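Local coordinates for aldose 1-epimerase (Escherichia coli, PDB 3NRE), which probably interconverts the alpha and beta anomers of aldose sugars, as a member of the aldose 1-epimerase (galactose mutarotase) family, at residues A[158-170]-A[201-215]. Residues are numbered along the deposited sequence; the frame is centred on the assembly and turned at random.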
loop_
_atom_site.group_PDB
_atom_site.type_symbol
_atom_site.label_atom_id
_atom_site.label_comp_id
_atom_site.label_asym_id
_atom_site.label_seq_id
_atom_site.Cartn_x
_atom_site.Cartn_y
_atom_site.Cartn_z
ATOM N N THR A 158 -11.193 -0.448 17.680
ATOM C CA THR A 158 -9.857 -0.310 17.015
ATOM C C THR A 158 -9.202 1.063 17.254
ATOM O O THR A 158 -9.889 2.102 17.278
ATOM C CB THR A 158 -9.973 -0.503 15.477
ATOM O OG1 THR A 158 -10.626 -1.728 15.194
ATOM C CG2 THR A 158 -8.615 -0.547 14.817
ATOM N N ARG A 159 -7.880 1.048 17.449
ATOM C CA ARG A 159 -7.084 2.266 17.622
ATOM C C ARG A 159 -5.785 2.085 16.833
ATOM O O ARG A 159 -5.284 0.988 16.723
ATOM C CB ARG A 159 -6.776 2.548 19.108
ATOM C CG ARG A 159 -8.076 2.737 19.987
ATOM C CD ARG A 159 -7.765 3.302 21.328
ATOM N NE ARG A 159 -6.591 2.674 21.942
ATOM C CZ ARG A 159 -5.916 3.198 22.972
ATOM N NH1 ARG A 159 -6.312 4.344 23.503
ATOM N NH2 ARG A 159 -4.846 2.569 23.471
ATOM N N ILE A 160 -5.289 3.166 16.240
ATOM C CA ILE A 160 -3.991 3.148 15.564
ATOM C C ILE A 160 -3.071 4.247 16.087
ATOM O O ILE A 160 -3.529 5.246 16.663
ATOM C CB ILE A 160 -4.132 3.330 14.029
ATOM C CG1 ILE A 160 -4.719 4.697 13.691
ATOM C CG2 ILE A 160 -5.004 2.216 13.458
ATOM C CD1 ILE A 160 -4.622 5.039 12.173
ATOM N N GLN A 161 -1.782 3.996 15.882
ATOM C CA GLN A 161 -0.725 4.913 16.293
ATOM C C GLN A 161 0.331 4.908 15.197
ATOM O O GLN A 161 0.809 3.861 14.790
ATOM C CB GLN A 161 -0.089 4.513 17.606
ATOM C CG GLN A 161 0.907 5.566 18.120
ATOM C CD GLN A 161 1.574 5.152 19.420
ATOM O OE1 GLN A 161 1.478 3.989 19.845
ATOM N NE2 GLN A 161 2.250 6.087 20.055
ATOM N N ALA A 162 0.620 6.088 14.664
ATOM C CA ALA A 162 1.536 6.229 13.540
ATOM C C ALA A 162 2.040 7.686 13.532
ATOM O O ALA A 162 1.291 8.607 13.250
ATOM C CB ALA A 162 0.826 5.912 12.200
ATOM N N GLN A 163 3.291 7.877 13.911
ATOM C CA GLN A 163 3.906 9.211 13.982
ATOM C C GLN A 163 3.643 10.062 12.755
ATOM O O GLN A 163 3.718 9.562 11.655
ATOM C CB GLN A 163 5.417 9.046 14.195
ATOM C CG GLN A 163 6.230 10.339 14.145
ATOM C CD GLN A 163 7.719 10.045 14.302
ATOM O OE1 GLN A 163 8.157 9.599 15.366
ATOM N NE2 GLN A 163 8.492 10.254 13.229
ATOM N N ALA A 164 3.327 11.342 12.956
ATOM C CA ALA A 164 3.103 12.274 11.869
ATOM C C ALA A 164 3.348 13.689 12.338
ATOM O O ALA A 164 2.984 14.052 13.460
ATOM C CB ALA A 164 1.674 12.147 11.295
ATOM N N SER A 165 3.995 14.473 11.484
ATOM C CA SER A 165 4.274 15.873 11.796
ATOM C C SER A 165 3.443 16.838 10.976
ATOM O O SER A 165 3.652 18.059 11.087
ATOM C CB SER A 165 5.771 16.161 11.575
ATOM O OG SER A 165 6.084 16.043 10.203
ATOM N N GLY A 166 2.569 16.293 10.107
ATOM C CA GLY A 166 1.693 17.085 9.300
ATOM C C GLY A 166 0.937 16.217 8.340
ATOM O O GLY A 166 1.173 15.023 8.292
ATOM N N TYR A 167 0.027 16.829 7.606
ATOM C CA TYR A 167 -0.788 16.079 6.648
ATOM C C TYR A 167 -1.203 16.945 5.483
ATOM O O TYR A 167 -1.088 18.154 5.526
ATOM C CB TYR A 167 -2.022 15.488 7.331
ATOM C CG TYR A 167 -3.208 16.407 7.507
ATOM C CD1 TYR A 167 -3.084 17.619 8.170
ATOM C CD2 TYR A 167 -4.453 16.059 7.039
ATOM C CE1 TYR A 167 -4.179 18.462 8.355
ATOM C CE2 TYR A 167 -5.544 16.898 7.196
ATOM C CZ TYR A 167 -5.408 18.079 7.858
ATOM O OH TYR A 167 -6.497 18.898 8.020
ATOM N N TRP A 168 -1.637 16.288 4.414
ATOM C CA TRP A 168 -2.232 17.011 3.278
ATOM C C TRP A 168 -3.741 16.952 3.383
ATOM O O TRP A 168 -4.329 15.857 3.495
ATOM C CB TRP A 168 -1.800 16.393 1.949
ATOM C CG TRP A 168 -0.336 16.594 1.651
ATOM C CD1 TRP A 168 0.213 17.681 1.037
ATOM C CD2 TRP A 168 0.757 15.733 1.970
ATOM N NE1 TRP A 168 1.560 17.531 0.915
ATOM C CE2 TRP A 168 1.929 16.357 1.498
ATOM C CE3 TRP A 168 0.870 14.505 2.625
ATOM C CZ2 TRP A 168 3.189 15.793 1.639
ATOM C CZ3 TRP A 168 2.111 13.941 2.764
ATOM C CH2 TRP A 168 3.263 14.582 2.279
ATOM N N LEU A 169 -4.371 18.094 3.277
ATOM C CA LEU A 169 -5.798 18.156 3.233
ATOM C C LEU A 169 -6.183 17.429 1.939
ATOM O O LEU A 169 -5.419 17.422 0.954
ATOM C CB LEU A 169 -6.274 19.616 3.186
ATOM C CG LEU A 169 -6.348 20.365 4.519
ATOM C CD1 LEU A 169 -5.015 20.386 5.221
ATOM C CD2 LEU A 169 -6.828 21.780 4.231
ATOM N N GLU A 170 -7.362 16.856 1.918
ATOM C CA GLU A 170 -7.875 16.290 0.677
ATOM C C GLU A 170 -8.540 17.443 -0.106
ATOM O O GLU A 170 -9.241 18.278 0.464
ATOM C CB GLU A 170 -8.893 15.182 0.960
ATOM C CG GLU A 170 -9.363 14.438 -0.291
ATOM C CD GLU A 170 -10.466 13.411 0.003
ATOM O OE1 GLU A 170 -11.029 13.436 1.109
ATOM O OE2 GLU A 170 -10.799 12.654 -0.918
ATOM N N ASN A 201 -9.554 10.344 3.568
ATOM C CA ASN A 201 -8.644 9.999 2.463
ATOM C C ASN A 201 -7.519 10.998 2.498
ATOM O O ASN A 201 -7.557 12.006 1.801
ATOM C CB ASN A 201 -9.370 10.057 1.123
ATOM C CG ASN A 201 -8.433 9.955 -0.074
ATOM O OD1 ASN A 201 -7.500 9.165 -0.070
ATOM N ND2 ASN A 201 -8.707 10.757 -1.130
ATOM N N ASN A 202 -6.514 10.723 3.305
ATOM C CA ASN A 202 -5.476 11.737 3.602
ATOM C C ASN A 202 -4.138 11.098 3.715
ATOM O O ASN A 202 -3.997 10.011 4.347
ATOM C CB ASN A 202 -5.770 12.515 4.895
ATOM C CG ASN A 202 -7.031 13.329 4.815
ATOM O OD1 ASN A 202 -8.152 12.828 5.044
ATOM N ND2 ASN A 202 -6.885 14.616 4.439
ATOM N N GLY A 203 -3.129 11.792 3.172
ATOM C CA GLY A 203 -1.749 11.415 3.346
ATOM C C GLY A 203 -1.123 12.187 4.530
ATOM O O GLY A 203 -1.552 13.325 4.847
ATOM N N PHE A 204 -0.153 11.539 5.181
ATOM C CA PHE A 204 0.509 12.048 6.374
ATOM C C PHE A 204 2.011 12.010 6.136
ATOM O O PHE A 204 2.532 11.078 5.526
ATOM C CB PHE A 204 0.128 11.198 7.614
ATOM C CG PHE A 204 -1.322 11.308 7.958
ATOM C CD1 PHE A 204 -2.255 10.558 7.269
ATOM C CD2 PHE A 204 -1.753 12.210 8.901
ATOM C CE1 PHE A 204 -3.601 10.710 7.522
ATOM C CE2 PHE A 204 -3.096 12.371 9.173
ATOM C CZ PHE A 204 -4.038 11.592 8.486
ATOM N N ALA A 205 2.690 13.048 6.614
ATOM C CA ALA A 205 4.151 13.164 6.467
ATOM C C ALA A 205 4.805 13.090 7.826
ATOM O O ALA A 205 4.142 13.173 8.878
ATOM C CB ALA A 205 4.526 14.511 5.814
ATOM N N GLY A 206 6.121 12.943 7.815
ATOM C CA GLY A 206 6.871 12.899 9.062
ATOM C C GLY A 206 6.850 11.569 9.788
ATOM O O GLY A 206 7.185 11.493 10.955
ATOM N N TRP A 207 6.540 10.508 9.066
ATOM C CA TRP A 207 6.415 9.199 9.650
ATOM C C TRP A 207 7.777 8.566 9.768
ATOM O O TRP A 207 8.694 8.905 9.005
ATOM C CB TRP A 207 5.538 8.341 8.747
ATOM C CG TRP A 207 5.145 7.032 9.299
ATOM C CD1 TRP A 207 4.794 6.756 10.575
ATOM C CD2 TRP A 207 4.899 5.839 8.539
ATOM N NE1 TRP A 207 4.407 5.436 10.671
ATOM C CE2 TRP A 207 4.484 4.853 9.437
ATOM C CE3 TRP A 207 5.056 5.501 7.187
ATOM C CZ2 TRP A 207 4.180 3.556 9.031
ATOM C CZ3 TRP A 207 4.764 4.244 6.781
ATOM C CH2 TRP A 207 4.360 3.264 7.708
ATOM N N ASN A 208 7.892 7.648 10.734
ATOM C CA ASN A 208 9.111 6.872 10.977
ATOM C C ASN A 208 9.026 5.422 10.467
ATOM O O ASN A 208 9.845 4.591 10.822
ATOM C CB ASN A 208 9.474 6.880 12.469
ATOM C CG ASN A 208 8.420 6.195 13.357
ATOM O OD1 ASN A 208 7.314 5.830 12.917
ATOM N ND2 ASN A 208 8.775 6.018 14.623
ATOM N N GLY A 209 8.044 5.135 9.616
ATOM C CA GLY A 209 7.856 3.842 9.057
ATOM C C GLY A 209 7.323 2.775 9.987
ATOM O O GLY A 209 7.401 1.631 9.626
ATOM N N GLN A 210 6.874 3.138 11.202
ATOM C CA GLN A 210 6.389 2.175 12.165
ATOM C C GLN A 210 4.969 2.532 12.600
ATOM O O GLN A 210 4.654 3.713 12.884
ATOM C CB GLN A 210 7.317 2.113 13.394
ATOM C CG GLN A 210 8.772 1.827 13.030
ATOM C CD GLN A 210 9.657 1.601 14.255
ATOM O OE1 GLN A 210 9.227 1.036 15.255
ATOM N NE2 GLN A 210 10.894 2.052 14.176
ATOM N N ALA A 211 4.130 1.512 12.690
ATOM C CA ALA A 211 2.761 1.727 13.114
ATOM C C ALA A 211 2.298 0.611 14.024
ATOM O O ALA A 211 2.819 -0.493 14.022
ATOM C CB ALA A 211 1.827 1.858 11.904
ATOM N N ARG A 212 1.292 0.919 14.811
ATOM C CA ARG A 212 0.664 -0.077 15.664
ATOM C C ARG A 212 -0.828 -0.031 15.386
ATOM O O ARG A 212 -1.424 1.052 15.424
ATOM C CB ARG A 212 0.989 0.237 17.124
ATOM C CG ARG A 212 0.487 -0.744 18.097
ATOM C CD ARG A 212 1.039 -0.454 19.472
ATOM N NE ARG A 212 0.317 -1.225 20.461
ATOM C CZ ARG A 212 0.582 -2.487 20.807
ATOM N NH1 ARG A 212 1.604 -3.155 20.274
ATOM N NH2 ARG A 212 -0.174 -3.082 21.726
ATOM N N ILE A 213 -1.407 -1.190 15.026
ATOM C CA ILE A 213 -2.829 -1.299 14.827
ATOM C C ILE A 213 -3.364 -2.143 15.994
ATOM O O ILE A 213 -3.095 -3.339 16.027
ATOM C CB ILE A 213 -3.169 -1.979 13.472
ATOM C CG1 ILE A 213 -2.730 -1.121 12.270
ATOM C CG2 ILE A 213 -4.648 -2.249 13.332
ATOM C CD1 ILE A 213 -1.290 -1.369 11.823
ATOM N N GLU A 214 -4.143 -1.546 16.905
ATOM C CA GLU A 214 -4.666 -2.265 18.044
ATOM C C GLU A 214 -6.069 -2.756 17.822
ATOM O O GLU A 214 -6.938 -1.957 17.432
ATOM C CB GLU A 214 -4.684 -1.383 19.297
ATOM C CG GLU A 214 -3.311 -0.901 19.683
ATOM C CD GLU A 214 -3.303 0.130 20.813
ATOM O OE1 GLU A 214 -4.369 0.458 21.387
ATOM O OE2 GLU A 214 -2.203 0.634 21.096
ATOM N N GLN A 215 -6.295 -4.034 18.145
ATOM C CA GLN A 215 -7.573 -4.702 17.946
ATOM C C GLN A 215 -8.000 -5.248 19.313
ATOM O O GLN A 215 -8.051 -6.457 19.550
ATOM C CB GLN A 215 -7.426 -5.771 16.858
ATOM C CG GLN A 215 -6.973 -5.216 15.481
ATOM C CD GLN A 215 -8.057 -4.417 14.779
ATOM O OE1 GLN A 215 -9.037 -3.985 15.427
ATOM N NE2 GLN A 215 -7.973 -4.330 13.429
HETATM O O HOH W 1 5.044 5.753 14.568
HETATM O O HOH W 2 -3.961 13.941 1.460
HETATM O O HOH W 3 -9.092 16.779 4.467
HETATM O O HOH W 4 -10.505 13.225 3.631
#
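Arg159 and Glu214 form a hydrogen-bonded pair between the antiparallel strands 159-162 and 210-215. Glu214 can be followed outward from the backbone. Its CB lies 3.6 Å from the carbonyl oxygen of Arg159, and CG stays near the same oxygen. CG lies anti to the carbonyl carbon (chi1 -60°), and the chain then runs extended, which carries the carboxylate out to the guanidinium. There OE1 takes two donors of Arg159 in a salt bridge, NH2 at 3.0 Å on its syn lone pair and NE at 3.2 Å. Both bonds are bent, but OE1 sits at the guanidinium edge and in its plane. The carboxylate is turned 45° against that plane. OE2 is met on its anti side by NE of Arg212, whose NH1 forms a salt bridge with Glu289.

Each segment runs through two strands, and the same two segments pair in two different antiparallel sheets of this all-beta mutarotase-type fold. Strands 159-162 and 210-215 belong to one sheet, 166-170 and 201-205 to the other. Between the two strand pairs, where both segments are loop, Gln163 NE2 gives a nearly straight bond to Gly206 O (2.9 Å). A water links Gln163 N to Asn208 OD1 and Gln210 O.

In the second sheet, Asn202 ND2 reaches Trp168 O in the carbonyl plane, at 3.0 Å. Tyr167 CB packs on Phe204 CD2 at 3.6 Å, and the Phe204 ring stacks with Tyr233. Asn201 ND2 meets Glu170 OE2 from above the carboxylate plane, at 2.8 Å.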